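Local coordinates for PKS_KS domain-containing protein (Photorhabdus luminescens subsp. laumondii, PDB 6SMO) that probably acts as a 3-oxoacyl-[acyl-carrier-protein] synthase of the thiolase-like superfamily, extending acyl chains, and holds a polyketone chain in its pocket, at residues S59-G64 / L225-F230; G136-L141 / P221-S226; Q245-P250 / G257-E262. All coordinates share one frame; numbering follows the deposited sequence.

Interaction 1 (S59-G64 / L225-F230); sequences SKYEWG and LSIGSF. With LKZ (3,5,7,9,11-pentakis(oxidanylidene)dodecanal), chain H.
Tyr-61 is the first residue of 59-64 to meet helix 224-233: its phenol oxygen OH comes within 3.7 Å of Ile-227 CG2, and the two side chains run past each other in opposite directions. Trp-63 approaches Ile-227 from the opposing direction, with the far end of the indole, CH2, lying 3.8 Å from Ile-227 CD1. Trp-63 CG stands between the backbone N and the carbonyl carbon (chi1 64°), which turns the ring system over Tyr-61. There Tyr-61 CD2 lies 3.5 Å above the Trp-63 ring plane, offset toward the rim, while Trp-63 CD1 sits in plane at the edge of the phenol. No hydrogen bond crosses; the phenol oxygen only touches a methyl, and the Trp-63 touch is apolar. Neighbouring positions of the same helix line the ligand pocket: Ser-226 CB is 3.7 Å from C23 of the bound polyketone, and Phe-230 CZ is 3.9 Å from its O21. Helix 224-233 thus lies between the polyketone and 59-64, which leads into helix 63-68; Phe-88 stacks on Trp-63, and Ile-260 of the loop before strand 263-271 packs against Ile-227 and Phe-230.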
loop_
_atom_site.group_PDB
_atom_site.type_symbol
_atom_site.label_atom_id
_atom_site.label_comp_id
_atom_site.label_asym_id
_atom_site.label_seq_id
_atom_site.Cartn_x
_atom_site.Cartn_y
_atom_site.Cartn_z
ATOM N N SER B 59 -11.426 19.238 -14.436
ATOM C CA SER B 59 -12.368 19.215 -15.587
ATOM C C SER B 59 -13.741 18.728 -15.113
ATOM O O SER B 59 -13.786 17.824 -14.252
ATOM C CB SER B 59 -11.840 18.343 -16.698
ATOM O OG SER B 59 -10.482 18.645 -16.986
ATOM N N LYS B 60 -14.816 19.311 -15.653
ATOM C CA LYS B 60 -16.207 18.815 -15.478
ATOM C C LYS B 60 -16.378 17.553 -16.332
ATOM O O LYS B 60 -15.863 17.541 -17.469
ATOM C CB LYS B 60 -17.220 19.894 -15.877
ATOM C CG LYS B 60 -18.678 19.535 -15.624
ATOM C CD LYS B 60 -19.655 20.596 -16.079
ATOM C CE LYS B 60 -21.097 20.204 -15.834
ATOM N NZ LYS B 60 -22.040 21.178 -16.433
ATOM N N TYR B 61 -17.065 16.536 -15.804
ATOM C CA TYR B 61 -17.344 15.252 -16.503
ATOM C C TYR B 61 -18.832 14.912 -16.367
ATOM O O TYR B 61 -19.447 15.271 -15.341
ATOM C CB TYR B 61 -16.409 14.148 -15.996
ATOM C CG TYR B 61 -16.819 13.459 -14.719
ATOM C CD1 TYR B 61 -16.812 14.123 -13.502
ATOM C CD2 TYR B 61 -17.179 12.120 -14.718
ATOM C CE1 TYR B 61 -17.174 13.485 -12.326
ATOM C CE2 TYR B 61 -17.540 11.466 -13.551
ATOM C CZ TYR B 61 -17.539 12.151 -12.350
ATOM O OH TYR B 61 -17.896 11.516 -11.195
ATOM N N GLU B 62 -19.380 14.241 -17.385
ATOM C CA GLU B 62 -20.842 14.038 -17.589
ATOM C C GLU B 62 -21.231 12.576 -17.327
ATOM O O GLU B 62 -22.359 12.356 -16.840
ATOM C CB GLU B 62 -21.256 14.482 -18.998
ATOM C CG GLU B 62 -20.553 13.750 -20.135
ATOM C CD GLU B 62 -19.201 14.318 -20.540
ATOM O OE1 GLU B 62 -19.143 15.514 -20.891
ATOM O OE2 GLU B 62 -18.207 13.563 -20.495
ATOM N N TRP B 63 -20.343 11.618 -17.626
ATOM C CA TRP B 63 -20.644 10.158 -17.612
ATOM C C TRP B 63 -20.892 9.660 -16.180
ATOM O O TRP B 63 -21.555 8.614 -16.039
ATOM C CB TRP B 63 -19.546 9.351 -18.324
ATOM C CG TRP B 63 -18.189 9.389 -17.686
ATOM C CD1 TRP B 63 -17.155 10.222 -18.002
ATOM C CD2 TRP B 63 -17.697 8.521 -16.648
ATOM N NE1 TRP B 63 -16.064 9.946 -17.223
ATOM C CE2 TRP B 63 -16.366 8.909 -16.382
ATOM C CE3 TRP B 63 -18.252 7.466 -15.913
ATOM C CZ2 TRP B 63 -15.587 8.277 -15.414
ATOM C CZ3 TRP B 63 -17.481 6.844 -14.956
ATOM C CH2 TRP B 63 -16.166 7.245 -14.711
ATOM N N GLY B 64 -20.392 10.369 -15.163
ATOM C CA GLY B 64 -20.612 10.036 -13.740
ATOM C C GLY B 64 -22.068 10.197 -13.333
ATOM O O GLY B 64 -22.618 9.258 -12.726
ATOM N N LEU B 225 -15.653 1.991 -10.913
ATOM C CA LEU B 225 -15.427 1.206 -9.666
ATOM C C LEU B 225 -14.739 2.101 -8.625
ATOM O O LEU B 225 -15.289 2.232 -7.513
ATOM C CB LEU B 225 -14.619 -0.056 -10.009
ATOM C CG LEU B 225 -13.640 -0.592 -8.962
ATOM C CD1 LEU B 225 -14.319 -0.883 -7.631
ATOM C CD2 LEU B 225 -12.959 -1.850 -9.480
ATOM N N SER B 226 -13.611 2.719 -8.987
ATOM C CA SER B 226 -12.789 3.589 -8.102
ATOM C C SER B 226 -13.595 4.818 -7.662
ATOM O O SER B 226 -13.627 5.090 -6.449
ATOM C CB SER B 226 -11.500 3.985 -8.774
ATOM O OG SER B 226 -10.749 4.873 -7.958
ATOM N N ILE B 227 -14.220 5.527 -8.608
ATOM C CA ILE B 227 -15.009 6.770 -8.340
ATOM C C ILE B 227 -16.255 6.397 -7.524
ATOM O O ILE B 227 -16.561 7.122 -6.559
ATOM C CB ILE B 227 -15.362 7.508 -9.650
ATOM C CG1 ILE B 227 -14.100 7.964 -10.392
ATOM C CG2 ILE B 227 -16.311 8.672 -9.378
ATOM C CD1 ILE B 227 -14.359 8.745 -11.662
ATOM N N GLY B 228 -16.934 5.308 -7.901
ATOM C CA GLY B 228 -18.140 4.793 -7.223
ATOM C C GLY B 228 -17.857 4.354 -5.795
ATOM O O GLY B 228 -18.743 4.543 -4.936
ATOM N N SER B 229 -16.674 3.782 -5.545
ATOM C CA SER B 229 -16.225 3.295 -4.213
ATOM C C SER B 229 -16.164 4.464 -3.221
ATOM O O SER B 229 -16.708 4.320 -2.109
ATOM C CB SER B 229 -14.897 2.589 -4.307
ATOM O OG SER B 229 -13.872 3.486 -4.704
ATOM N N PHE B 230 -15.550 5.574 -3.632
ATOM C CA PHE B 230 -15.409 6.785 -2.781
ATOM C C PHE B 230 -16.759 7.495 -2.698
ATOM O O PHE B 230 -17.138 7.957 -1.623
ATOM C CB PHE B 230 -14.298 7.688 -3.318
ATOM C CG PHE B 230 -12.917 7.087 -3.267
ATOM C CD1 PHE B 230 -12.328 6.762 -2.059
ATOM C CD2 PHE B 230 -12.201 6.850 -4.423
ATOM C CE1 PHE B 230 -11.061 6.210 -2.011
ATOM C CE2 PHE B 230 -10.938 6.291 -4.374
ATOM C CZ PHE B 230 -10.370 5.975 -3.170
HETATM C C4 LKZ H . -11.211 1.764 -4.129
HETATM C C5 LKZ H . -10.062 1.194 -3.336
HETATM C C6 LKZ H . -8.686 1.838 -3.533
HETATM C C7 LKZ H . -8.312 2.582 -2.269
HETATM C C8 LKZ H . -6.937 3.250 -2.158
HETATM C C10 LKZ H . -6.820 7.693 0.597
HETATM C C22 LKZ H . -11.429 0.873 -5.336
HETATM C C11 LKZ H . -6.264 8.319 -0.657
HETATM O O19 LKZ H . -6.882 9.145 -1.305
HETATM C C3 LKZ H . -6.562 6.211 0.400
HETATM O O23 LKZ H . -5.964 5.571 1.247
HETATM C C2 LKZ H . -6.960 5.601 -0.950
HETATM C C9 LKZ H . -6.945 4.073 -0.866
HETATM O O20 LKZ H . -7.027 3.504 0.205
HETATM O O21 LKZ H . -9.124 2.688 -1.376
HETATM O O22 LKZ H . -10.243 0.241 -2.597
HETATM O O24 LKZ H . -12.261 -0.022 -5.346
HETATM C C23 LKZ H . -10.551 1.164 -6.538
#

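Interaction 2 (G136-L141 / P221-S226); sequences GMEECL and PLCPLS. With LKZ (3,5,7,9,11-pentakis(oxidanylidene)dodecanal), chain H.
A buried carboxylate carries this contact: Glu-138 reaches from helix 134-144 to the first turn of helix 224-233, where its OE1 lies 2.9 Å from Leu-225 N. The N-H...O angle of 126° makes this a weak hydrogen bond. A stronger partner of OE1 is His-118 of the neighbouring Ketoacyl_synth_N domain-containing protein chain, so the glutamate end sits where two helices and a second subunit meet. With CG anti to the backbone N (chi1 -179°) and the chain extended beyond it, the side chain reaches across to helix 224-233, Glu-138 CG lying 3.9 Å from Leu-225 CB. The other oxygen, OE2, rests 3.3 Å from Pro-224 CD and 3.6 Å from Cys-223 CB. Cys-223 occupies the N-cap position, so the carboxylate lies at the amino end of the helix, where the helix dipole would probably favour a negative charge. Before Cys-223 the chain bends through an inverse gamma turn centred on Leu-222, and Ser-226 OG gives a weak hydrogen bond of 3.0 Å to Pro-221 O. Beyond the acid, Leu-225 CD2 lies 4.0 Å from Glu-138 CB, while Leu-225 CD1 comes within 3.2 Å of O24 of the bound polyketone.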
loop_
_atom_site.group_PDB
_atom_site.type_symbol
_atom_site.label_atom_id
_atom_site.label_comp_id
_atom_site.label_asym_id
_atom_site.label_seq_id
_atom_site.Cartn_x
_atom_site.Cartn_y
_atom_site.Cartn_z
ATOM N N GLY B 136 -8.315 -1.725 -15.741
ATOM C CA GLY B 136 -8.097 -2.937 -16.555
ATOM C C GLY B 136 -8.739 -4.166 -15.934
ATOM O O GLY B 136 -9.270 -4.998 -16.695
ATOM N N MET B 137 -8.688 -4.280 -14.600
ATOM C CA MET B 137 -9.283 -5.402 -13.823
ATOM C C MET B 137 -10.814 -5.322 -13.890
ATOM O O MET B 137 -11.449 -6.379 -14.079
ATOM C CB MET B 137 -8.834 -5.364 -12.357
ATOM C CG MET B 137 -7.368 -5.712 -12.162
ATOM S SD MET B 137 -6.922 -5.975 -10.424
ATOM C CE MET B 137 -6.567 -4.296 -9.907
ATOM N N GLU B 138 -11.376 -4.117 -13.736
ATOM C CA GLU B 138 -12.839 -3.846 -13.790
ATOM C C GLU B 138 -13.362 -4.158 -15.197
ATOM O O GLU B 138 -14.391 -4.858 -15.302
ATOM C CB GLU B 138 -13.123 -2.389 -13.415
ATOM C CG GLU B 138 -14.599 -2.027 -13.410
ATOM C CD GLU B 138 -14.891 -0.540 -13.530
ATOM O OE1 GLU B 138 -15.883 -0.083 -12.932
ATOM O OE2 GLU B 138 -14.127 0.155 -14.229
ATOM N N GLU B 139 -12.681 -3.647 -16.228
ATOM C CA GLU B 139 -13.045 -3.812 -17.662
ATOM C C GLU B 139 -13.023 -5.302 -18.027
ATOM O O GLU B 139 -13.931 -5.740 -18.760
ATOM C CB GLU B 139 -12.093 -2.997 -18.542
ATOM C CG GLU B 139 -12.464 -2.993 -20.015
ATOM C CD GLU B 139 -11.998 -4.200 -20.813
ATOM O OE1 GLU B 139 -10.947 -4.774 -20.462
ATOM O OE2 GLU B 139 -12.691 -4.564 -21.784
ATOM N N CYS B 140 -12.022 -6.042 -17.535
ATOM C CA CYS B 140 -11.852 -7.507 -17.739
ATOM C C CYS B 140 -13.046 -8.262 -17.140
ATOM O O CYS B 140 -13.588 -9.142 -17.831
ATOM C CB CYS B 140 -10.553 -8.003 -17.112
ATOM S SG CYS B 140 -10.375 -9.806 -17.137
ATOM N N LEU B 141 -13.432 -7.914 -15.906
ATOM C CA LEU B 141 -14.508 -8.578 -15.116
ATOM C C LEU B 141 -15.861 -8.433 -15.827
ATOM O O LEU B 141 -16.610 -9.427 -15.867
ATOM C CB LEU B 141 -14.547 -7.957 -13.714
ATOM C CG LEU B 141 -15.725 -8.358 -12.823
ATOM C CD1 LEU B 141 -15.745 -9.857 -12.566
ATOM C CD2 LEU B 141 -15.683 -7.597 -11.508
ATOM N N PRO B 221 -7.208 6.207 -11.354
ATOM C CA PRO B 221 -8.453 5.809 -10.714
ATOM C C PRO B 221 -9.739 6.426 -11.259
ATOM O O PRO B 221 -10.680 6.474 -10.552
ATOM C CB PRO B 221 -8.196 6.378 -9.324
ATOM C CG PRO B 221 -7.551 7.693 -9.595
ATOM C CD PRO B 221 -6.733 7.475 -10.843
ATOM N N LEU B 222 -9.685 6.985 -12.460
ATOM C CA LEU B 222 -10.884 7.595 -13.058
ATOM C C LEU B 222 -11.652 6.542 -13.836
ATOM O O LEU B 222 -11.801 6.684 -15.025
ATOM C CB LEU B 222 -10.438 8.757 -13.932
ATOM C CG LEU B 222 -9.671 9.832 -13.179
ATOM C CD1 LEU B 222 -9.552 11.085 -14.014
ATOM C CD2 LEU B 222 -10.336 10.128 -11.857
ATOM N N CYS B 223 -12.113 5.530 -13.123
ATOM C CA CYS B 223 -12.956 4.435 -13.631
ATOM C C CYS B 223 -14.176 4.361 -12.722
ATOM O O CYS B 223 -14.115 4.827 -11.601
ATOM C CB CYS B 223 -12.219 3.107 -13.669
ATOM S SG CYS B 223 -11.413 2.624 -12.127
ATOM N N PRO B 224 -15.299 3.797 -13.173
ATOM C CA PRO B 224 -16.520 3.779 -12.364
ATOM C C PRO B 224 -16.381 3.112 -10.984
ATOM O O PRO B 224 -16.949 3.625 -10.036
ATOM C CB PRO B 224 -17.511 2.977 -13.223
ATOM C CG PRO B 224 -17.002 3.139 -14.637
ATOM C CD PRO B 224 -15.496 3.193 -14.499
ATOM N N LEU B 225 -15.653 1.991 -10.913
ATOM C CA LEU B 225 -15.427 1.206 -9.666
ATOM C C LEU B 225 -14.739 2.101 -8.625
ATOM O O LEU B 225 -15.289 2.232 -7.513
ATOM C CB LEU B 225 -14.619 -0.056 -10.009
ATOM C CG LEU B 225 -13.640 -0.592 -8.962
ATOM C CD1 LEU B 225 -14.319 -0.883 -7.631
ATOM C CD2 LEU B 225 -12.959 -1.850 -9.480
ATOM N N SER B 226 -13.611 2.719 -8.987
ATOM C CA SER B 226 -12.789 3.589 -8.102
ATOM C C SER B 226 -13.595 4.818 -7.662
ATOM O O SER B 226 -13.627 5.090 -6.449
ATOM C CB SER B 226 -11.500 3.985 -8.774
ATOM O OG SER B 226 -10.749 4.873 -7.958
HETATM C C4 LKZ H . -11.211 1.764 -4.129
HETATM C C5 LKZ H . -10.062 1.194 -3.336
HETATM C C6 LKZ H . -8.686 1.838 -3.533
HETATM C C7 LKZ H . -8.312 2.582 -2.269
HETATM C C8 LKZ H . -6.937 3.250 -2.158
HETATM C C10 LKZ H . -6.820 7.693 0.597
HETATM C C22 LKZ H . -11.429 0.873 -5.336
HETATM C C11 LKZ H . -6.264 8.319 -0.657
HETATM O O19 LKZ H . -6.882 9.145 -1.305
HETATM C C3 LKZ H . -6.562 6.211 0.400
HETATM O O23 LKZ H . -5.964 5.571 1.247
HETATM C C2 LKZ H . -6.960 5.601 -0.950
HETATM C C9 LKZ H . -6.945 4.073 -0.866
HETATM O O20 LKZ H . -7.027 3.504 0.205
HETATM O O21 LKZ H . -9.124 2.688 -1.376
HETATM O O22 LKZ H . -10.243 0.241 -2.597
HETATM O O24 LKZ H . -12.261 -0.022 -5.346
HETATM C C23 LKZ H . -10.551 1.164 -6.538
#

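Interaction 3 (Q245-P250 / G257-E262); sequences QAATCP and GFVIAE
Val-259 CG2 is the methyl that makes the direct contact, 3.6 Å from Thr-248 CB and 3.7 Å from Ala-247 CB. The Val-259 and Thr-248 side chains cross at about a right angle. Val-259 has CG1 anti to its backbone N (chi1 172°), which leaves CG2 beside that N and directed at the 247-248 backbone. Two waters link polar backbone and side-chain atoms around it. One donates to Thr-248 OG1 at 3.1 Å and accepts from Val-259 N at 3.0 Å; another lies 2.7 Å from Ala-247 O and 2.6 Å from Gly-257 O. Further out, Thr-248 OG1 hydrogen-bonds to Lys-364 O and Thr-248 O to Asn-396 ND2, so both its side chain and its backbone carbonyl have partners. Gly-257 adopts phi 151° and psi 167°, where a CB would be jammed against the preceding carbonyl oxygen. Val-259 and Ala-261 form backbone hydrogen bonds with His-369 of the ligand pocket, which ties 257-262 to that pocket; Phe-258 meets His-369 and Phe-230 edge-to-face. With no direct hydrogen bond between the segments, their direct touch is aliphatic, and what joins their polar atoms is probably the two waters.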
loop_
_atom_site.group_PDB
_atom_site.type_symbol
_atom_site.label_atom_id
_atom_site.label_comp_id
_atom_site.label_asym_id
_atom_site.label_seq_id
_atom_site.Cartn_x
_atom_site.Cartn_y
_atom_site.Cartn_z
ATOM N N GLN B 245 -14.668 23.522 -10.799
ATOM C CA GLN B 245 -13.229 23.683 -10.446
ATOM C C GLN B 245 -13.095 24.083 -8.971
ATOM O O GLN B 245 -12.048 23.766 -8.372
ATOM C CB GLN B 245 -12.565 24.721 -11.352
ATOM C CG GLN B 245 -12.427 24.265 -12.797
ATOM C CD GLN B 245 -11.639 25.239 -13.637
ATOM O OE1 GLN B 245 -11.699 26.451 -13.441
ATOM N NE2 GLN B 245 -10.889 24.711 -14.590
ATOM N N ALA B 246 -14.113 24.749 -8.413
ATOM C CA ALA B 246 -14.153 25.240 -7.014
ATOM C C ALA B 246 -14.508 24.103 -6.045
ATOM O O ALA B 246 -14.395 24.328 -4.824
ATOM C CB ALA B 246 -15.135 26.382 -6.900
ATOM N N ALA B 247 -14.919 22.937 -6.561
ATOM C CA ALA B 247 -15.351 21.756 -5.774
ATOM C C ALA B 247 -14.227 21.297 -4.835
ATOM O O ALA B 247 -14.549 20.817 -3.729
ATOM C CB ALA B 247 -15.781 20.642 -6.698
ATOM N N THR B 248 -12.966 21.431 -5.264
ATOM C CA THR B 248 -11.752 21.195 -4.432
ATOM C C THR B 248 -11.264 22.546 -3.892
ATOM O O THR B 248 -10.715 23.338 -4.684
ATOM C CB THR B 248 -10.675 20.404 -5.194
ATOM O OG1 THR B 248 -9.511 20.342 -4.369
ATOM C CG2 THR B 248 -10.304 20.988 -6.541
ATOM N N CYS B 249 -11.485 22.799 -2.597
ATOM C CA CYS B 249 -11.138 24.061 -1.888
ATOM C C CYS B 249 -10.564 23.734 -0.510
ATOM O O CYS B 249 -11.273 23.801 0.492
ATOM C CB CYS B 249 -12.357 24.969 -1.764
ATOM S SG CYS B 249 -13.833 24.124 -1.142
ATOM N N PRO B 250 -9.269 23.349 -0.422
ATOM C CA PRO B 250 -8.637 23.009 0.854
ATOM C C PRO B 250 -8.617 24.164 1.869
ATOM O O PRO B 250 -8.298 25.276 1.482
ATOM C CB PRO B 250 -7.195 22.636 0.469
ATOM C CG PRO B 250 -7.277 22.276 -0.998
ATOM C CD PRO B 250 -8.350 23.184 -1.558
ATOM N N GLY B 257 -15.497 17.308 0.529
ATOM C CA GLY B 257 -14.905 16.099 -0.079
ATOM C C GLY B 257 -13.817 16.427 -1.088
ATOM O O GLY B 257 -13.721 17.601 -1.495
ATOM N N PHE B 258 -13.032 15.418 -1.488
ATOM C CA PHE B 258 -11.894 15.549 -2.437
ATOM C C PHE B 258 -12.379 15.280 -3.868
ATOM O O PHE B 258 -13.216 14.379 -4.066
ATOM C CB PHE B 258 -10.731 14.633 -2.036
ATOM C CG PHE B 258 -10.944 13.150 -2.221
ATOM C CD1 PHE B 258 -10.749 12.549 -3.456
ATOM C CD2 PHE B 258 -11.299 12.345 -1.148
ATOM C CE1 PHE B 258 -10.931 11.184 -3.620
ATOM C CE2 PHE B 258 -11.479 10.980 -1.314
ATOM C CZ PHE B 258 -11.294 10.402 -2.548
ATOM N N VAL B 259 -11.872 16.060 -4.828
ATOM C CA VAL B 259 -12.053 15.836 -6.293
ATOM C C VAL B 259 -11.007 14.806 -6.735
ATOM O O VAL B 259 -9.808 15.138 -6.687
ATOM C CB VAL B 259 -11.924 17.149 -7.091
ATOM C CG1 VAL B 259 -11.906 16.907 -8.594
ATOM C CG2 VAL B 259 -13.019 18.138 -6.727
ATOM N N ILE B 260 -11.447 13.608 -7.137
ATOM C CA ILE B 260 -10.555 12.494 -7.580
ATOM C C ILE B 260 -9.849 12.914 -8.876
ATOM O O ILE B 260 -10.460 13.653 -9.672
ATOM C CB ILE B 260 -11.332 11.172 -7.744
ATOM C CG1 ILE B 260 -10.385 9.971 -7.818
ATOM C CG2 ILE B 260 -12.272 11.223 -8.941
ATOM C CD1 ILE B 260 -11.051 8.647 -7.524
ATOM N N ALA B 261 -8.609 12.454 -9.064
ATOM C CA ALA B 261 -7.725 12.812 -10.198
ATOM C C ALA B 261 -6.855 11.610 -10.578
ATOM O O ALA B 261 -6.849 10.623 -9.821
ATOM C CB ALA B 261 -6.876 14.002 -9.822
ATOM N N GLU B 262 -6.157 11.706 -11.712
ATOM C CA GLU B 262 -5.161 10.708 -12.190
ATOM C C GLU B 262 -3.827 11.422 -12.429
ATOM O O GLU B 262 -3.813 12.671 -12.422
ATOM C CB GLU B 262 -5.653 10.005 -13.459
ATOM C CG GLU B 262 -5.900 10.939 -14.634
ATOM C CD GLU B 262 -6.341 10.256 -15.920
ATOM O OE1 GLU B 262 -6.569 10.972 -16.915
ATOM O OE2 GLU B 262 -6.458 9.012 -15.926
HETATM O O HOH W 1 -14.141 20.164 -1.167
HETATM O O HOH W 2 -9.346 17.324 -3.679
#

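How the interactions relate
All three contacts are largely buried, though Trp-63 in interaction 1 keeps some exposure. Interactions 1 and 2 share Leu-225 and Ser-226 and use the same helix, 224-233: interaction 2 grips its amino end, interaction 1 a side further along, and Trp-63 CZ3 touches Pro-224 CG at 3.7 Å to join them. Interaction 3 lies in the loop that follows that helix, its centre about 12 Å from that of interaction 1, with Phe-230 and Ile-260 meeting between them. Interaction 1 is mainly apolar, with one phenol oxygen against a methyl; interaction 2 sets a carboxylate at the helix start; interaction 3 is loop packing bridged by two waters. The first two come within reach of the other protein chain, the third does not.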